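Probable signal peptide protein (Ralstonia solanacearum, PDB 2QGU) binds a phospholipid, di-palmitoyl phosphatidylethanolamine, in a pocket and, like other MlaC-family proteins, probably carries phospholipids between membranes. Local coordinates at residues A[186-189]-A[195-198]; A[77-80]-A[85-88]. The protein carries 13 engineered substitutions. All coordinates share one frame; numbering follows the deposited sequence.

Contact 1 (A[186-189]-A[195-198]); sequences SKRG and VQFL
Arg188 reaches across a tight turn between two consecutive helices to meet Gln196 and Phe197, a mixed polar and nonpolar contact near the surface, well away from the centre of the chain. Its helix, 173-188, is ending here, and the next, 191-206, is already in its second turn. The side chain leaves with CG anti to the carbonyl carbon (chi1 -59°) and then runs extended as far as NE, which lets it span the 8.9 Å between Arg188 CA and Phe197 CA. At the far end the guanidinium lies over Phe197 CB, which sits 3.9 Å from its plane beneath the centre. The Phe197 ring is turned almost perpendicular to it, at 81°, and receives Arg188 NH2 at its edge, 3.8 Å from Phe197 CD1; this is not a cation-pi stack. The arginine's helix finishes in a Schellman motif, with Gly189 at positive phi turning the chain out of the last turn. Gln196 comes alongside the guanidinium edge, its CG in plane and 3.5 Å from Arg188 NH1. Its OE1 accepts a weak, bent hydrogen bond from that nitrogen (2.9 Å, 128° at the hydrogen). The stronger polar partner is Glu200, one turn further along helix 191-206, in a salt bridge with Arg188 NH2. The Phe197 ring leads away from the arginine and packs on Gln180 and Val184 of helix 173-188.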
loop_
_atom_site.group_PDB
_atom_site.type_symbol
_atom_site.label_atom_id
_atom_site.label_comp_id
_atom_site.label_asym_id
_atom_site.label_seq_id
_atom_site.Cartn_x
_atom_site.Cartn_y
_atom_site.Cartn_z
ATOM N N SER A 186 -16.897 11.858 -10.142
ATOM C CA SER A 186 -17.621 12.413 -11.288
ATOM C C SER A 186 -19.065 11.916 -11.346
ATOM O O SER A 186 -20.006 12.714 -11.403
ATOM C CB SER A 186 -16.905 12.059 -12.593
ATOM O OG SER A 186 -17.618 12.566 -13.704
ATOM N N LYS A 187 -19.233 10.596 -11.315
ATOM C CA LYS A 187 -20.541 9.964 -11.476
ATOM C C LYS A 187 -21.478 10.194 -10.292
ATOM O O LYS A 187 -22.702 10.227 -10.462
ATOM C CB LYS A 187 -20.378 8.469 -11.745
ATOM C CG LYS A 187 -19.939 8.165 -13.176
ATOM C CD LYS A 187 -19.558 6.710 -13.367
ATOM C CE LYS A 187 -19.388 6.378 -14.845
ATOM N NZ LYS A 187 -18.312 7.164 -15.510
ATOM N N ARG A 188 -20.904 10.356 -9.105
ATOM C CA ARG A 188 -21.690 10.499 -7.875
ATOM C C ARG A 188 -21.748 11.934 -7.353
ATOM O O ARG A 188 -22.372 12.200 -6.321
ATOM C CB ARG A 188 -21.189 9.543 -6.788
ATOM C CG ARG A 188 -21.260 8.085 -7.198
ATOM C CD ARG A 188 -20.914 7.165 -6.050
ATOM N NE ARG A 188 -20.828 5.774 -6.493
ATOM C CZ ARG A 188 -21.112 4.722 -5.727
ATOM N NH1 ARG A 188 -21.507 4.889 -4.472
ATOM N NH2 ARG A 188 -21.003 3.495 -6.218
ATOM N N GLY A 189 -21.095 12.854 -8.057
ATOM C CA GLY A 189 -21.270 14.284 -7.806
ATOM C C GLY A 189 -20.490 14.878 -6.645
ATOM O O GLY A 189 -20.837 15.952 -6.147
ATOM N N VAL A 195 -16.895 8.522 -0.457
ATOM C CA VAL A 195 -17.070 7.882 0.848
ATOM C C VAL A 195 -18.079 6.732 0.741
ATOM O O VAL A 195 -17.834 5.628 1.229
ATOM C CB VAL A 195 -17.510 8.905 1.929
ATOM C CG1 VAL A 195 -17.822 8.212 3.266
ATOM C CG2 VAL A 195 -16.444 9.981 2.127
ATOM N N GLN A 196 -19.205 6.999 0.084
ATOM C CA GLN A 196 -20.230 5.986 -0.161
ATOM C C GLN A 196 -19.664 4.785 -0.929
ATOM O O GLN A 196 -19.911 3.632 -0.564
ATOM C CB GLN A 196 -21.394 6.616 -0.933
ATOM C CG GLN A 196 -22.579 5.695 -1.201
ATOM C CD GLN A 196 -23.618 6.350 -2.094
ATOM O OE1 GLN A 196 -23.326 6.733 -3.230
ATOM N NE2 GLN A 196 -24.837 6.480 -1.585
ATOM N N PHE A 197 -18.906 5.065 -1.988
ATOM C CA PHE A 197 -18.280 4.029 -2.807
ATOM C C PHE A 197 -17.321 3.163 -1.991
ATOM O O PHE A 197 -17.339 1.932 -2.103
ATOM C CB PHE A 197 -17.556 4.680 -3.990
ATOM C CG PHE A 197 -16.692 3.739 -4.790
ATOM C CD1 PHE A 197 -17.256 2.879 -5.731
ATOM C CD2 PHE A 197 -15.308 3.750 -4.636
ATOM C CE1 PHE A 197 -16.455 2.027 -6.485
ATOM C CE2 PHE A 197 -14.500 2.898 -5.387
ATOM C CZ PHE A 197 -15.076 2.039 -6.314
ATOM N N LEU A 198 -16.482 3.801 -1.177
ATOM C CA LEU A 198 -15.541 3.038 -0.355
ATOM C C LEU A 198 -16.264 2.142 0.646
ATOM O O LEU A 198 -15.855 1.005 0.869
ATOM C CB LEU A 198 -14.520 3.954 0.324
ATOM C CG LEU A 198 -13.500 4.599 -0.625
ATOM C CD1 LEU A 198 -12.649 5.613 0.129
ATOM C CD2 LEU A 198 -12.608 3.566 -1.304
#

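Contact 2 (A[77-80]-A[85-88])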
loop_
_atom_site.group_PDB
_atom_site.type_symbol
_atom_site.label_atom_id
_atom_site.label_comp_id
_atom_site.label_asym_id
_atom_site.label_seq_id
_atom_site.Cartn_x
_atom_site.Cartn_y
_atom_site.Cartn_z
ATOM N N THR A 77 -0.379 8.643 -0.188
ATOM C CA THR A 77 -1.033 7.761 -1.152
ATOM C C THR A 77 -2.479 8.193 -1.380
ATOM O O THR A 77 -2.955 8.230 -2.513
ATOM C CB THR A 77 -1.025 6.304 -0.677
ATOM O OG1 THR A 77 0.253 5.993 -0.110
ATOM C CG2 THR A 77 -1.322 5.355 -1.838
ATOM N N THR A 78 -3.165 8.524 -0.288
ATOM C CA THR A 78 -4.564 8.931 -0.355
ATOM C C THR A 78 -4.709 10.292 -1.029
ATOM O O THR A 78 -5.612 10.490 -1.838
ATOM C CB THR A 78 -5.203 8.948 1.041
ATOM O OG1 THR A 78 -5.086 7.647 1.629
ATOM C CG2 THR A 78 -6.687 9.309 0.956
ATOM N N GLN A 79 -3.810 11.217 -0.695
ATOM C CA GLN A 79 -3.779 12.525 -1.345
ATOM C C GLN A 79 -3.615 12.393 -2.856
ATOM O O GLN A 79 -4.321 13.043 -3.626
ATOM C CB GLN A 79 -2.660 13.385 -0.772
ATOM C CG GLN A 79 -2.940 13.883 0.622
ATOM C CD GLN A 79 -1.833 14.754 1.171
ATOM O OE1 GLN A 79 -0.649 14.438 1.039
ATOM N NE2 GLN A 79 -2.213 15.857 1.805
ATOM N N ILE A 80 -2.686 11.540 -3.286
ATOM C CA ILE A 80 -2.471 11.342 -4.715
ATOM C C ILE A 80 -3.733 10.769 -5.362
ATOM O O ILE A 80 -4.172 11.250 -6.410
ATOM C CB ILE A 80 -1.262 10.430 -4.993
ATOM C CG1 ILE A 80 0.031 11.121 -4.538
ATOM C CG2 ILE A 80 -1.184 10.083 -6.490
ATOM C CD1 ILE A 80 1.218 10.169 -4.394
ATOM N N PHE A 85 -9.384 16.761 -5.679
ATOM C CA PHE A 85 -10.525 16.642 -4.764
ATOM C C PHE A 85 -10.122 16.522 -3.296
ATOM O O PHE A 85 -10.964 16.641 -2.405
ATOM C CB PHE A 85 -11.437 15.475 -5.187
ATOM C CG PHE A 85 -11.867 15.539 -6.628
ATOM C CD1 PHE A 85 -12.842 16.444 -7.033
ATOM C CD2 PHE A 85 -11.284 14.714 -7.583
ATOM C CE1 PHE A 85 -13.237 16.522 -8.369
ATOM C CE2 PHE A 85 -11.674 14.782 -8.926
ATOM C CZ PHE A 85 -12.656 15.695 -9.312
ATOM N N TRP A 86 -8.836 16.295 -3.042
ATOM C CA TRP A 86 -8.335 16.198 -1.671
ATOM C C TRP A 86 -8.701 17.444 -0.867
ATOM O O TRP A 86 -9.239 17.334 0.236
ATOM C CB TRP A 86 -6.819 15.967 -1.652
ATOM C CG TRP A 86 -6.217 16.073 -0.277
ATOM C CD1 TRP A 86 -5.573 17.155 0.251
ATOM C CD2 TRP A 86 -6.211 15.065 0.744
ATOM N NE1 TRP A 86 -5.163 16.885 1.534
ATOM C CE2 TRP A 86 -5.539 15.611 1.863
ATOM C CE3 TRP A 86 -6.700 13.757 0.822
ATOM C CZ2 TRP A 86 -5.346 14.890 3.049
ATOM C CZ3 TRP A 86 -6.506 13.037 2.003
ATOM C CH2 TRP A 86 -5.833 13.608 3.098
ATOM N N SER A 87 -8.429 18.615 -1.440
ATOM C CA SER A 87 -8.745 19.891 -0.790
ATOM C C SER A 87 -10.251 20.138 -0.634
ATOM O O SER A 87 -10.669 20.883 0.260
ATOM C CB SER A 87 -8.075 21.054 -1.530
ATOM O OG SER A 87 -8.561 21.170 -2.855
ATOM N N GLN A 88 -11.055 19.509 -1.492
ATOM C CA GLN A 88 -12.524 19.585 -1.426
ATOM C C GLN A 88 -13.131 18.813 -0.252
ATOM O O GLN A 88 -14.247 19.104 0.181
ATOM C CB GLN A 88 -13.151 19.071 -2.725
ATOM C CG GLN A 88 -13.299 20.100 -3.831
ATOM C CD GLN A 88 -13.916 19.518 -5.100
ATOM O OE1 GLN A 88 -13.523 19.877 -6.208
ATOM N NE2 GLN A 88 -14.882 18.609 -4.942
#
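Gln79 lies across one face of the Trp86 indole in a CH-pi contact, where the chain folds back after helix 74-82 in the MlaC fold, helices set against a five-stranded antiparallel sheet. The methylene does the touching: Gln79 CG stands 3.4 Å from the centroid of the six-membered ring and only 13° off its normal, close to directly above the centre. From there the chain runs outward past Trp86 CE2, to above the rim between NE1 and CZ2, with the amide plane 81° from that of the indole, steeply upright and not laid flat on it. With CG anti to the backbone N (chi1 171°) the Trp86 indole swings toward the helix, and its second torsion turns the face to Gln79. Thr78 adds a second, lighter touch at the far end of the ring system, its methyl CG2 3.9 Å from Trp86 CZ3, while its hydroxyl OG1 is bonded back to the Phe74 carbonyl. Beyond the pair, the Trp86 carbonyl is held by Gln94 of helix 91-114, on which Thr78 also packs. Gln79 NE2 ends up 3.1 Å from Trp86 NE1, yet the two are both donors and form no hydrogen bond.

From the N terminus, contact 2 comes first: 77-80 and 85-88 meet across residues 81-84, closing the turn that leads out of helix 74-82. The chain then runs through helix 91-114 and the antiparallel sheet before helix 173-188, after which contact 1 closes the short turn into helix 191-206. The two loops follow in series, neither nested nor crossed. The centres of contact 1 and contact 2 are about 14 Å apart and the nearest atoms of contact 1 and contact 2 about 6 Å, with no direct touch. Helix 91-114 joins them, since Thr78 of contact 2 and both Val195 and Leu198 from the segments of contact 1 pack on its Ile97. Phe85 adds a second route by resting on Ile185 of helix 173-188.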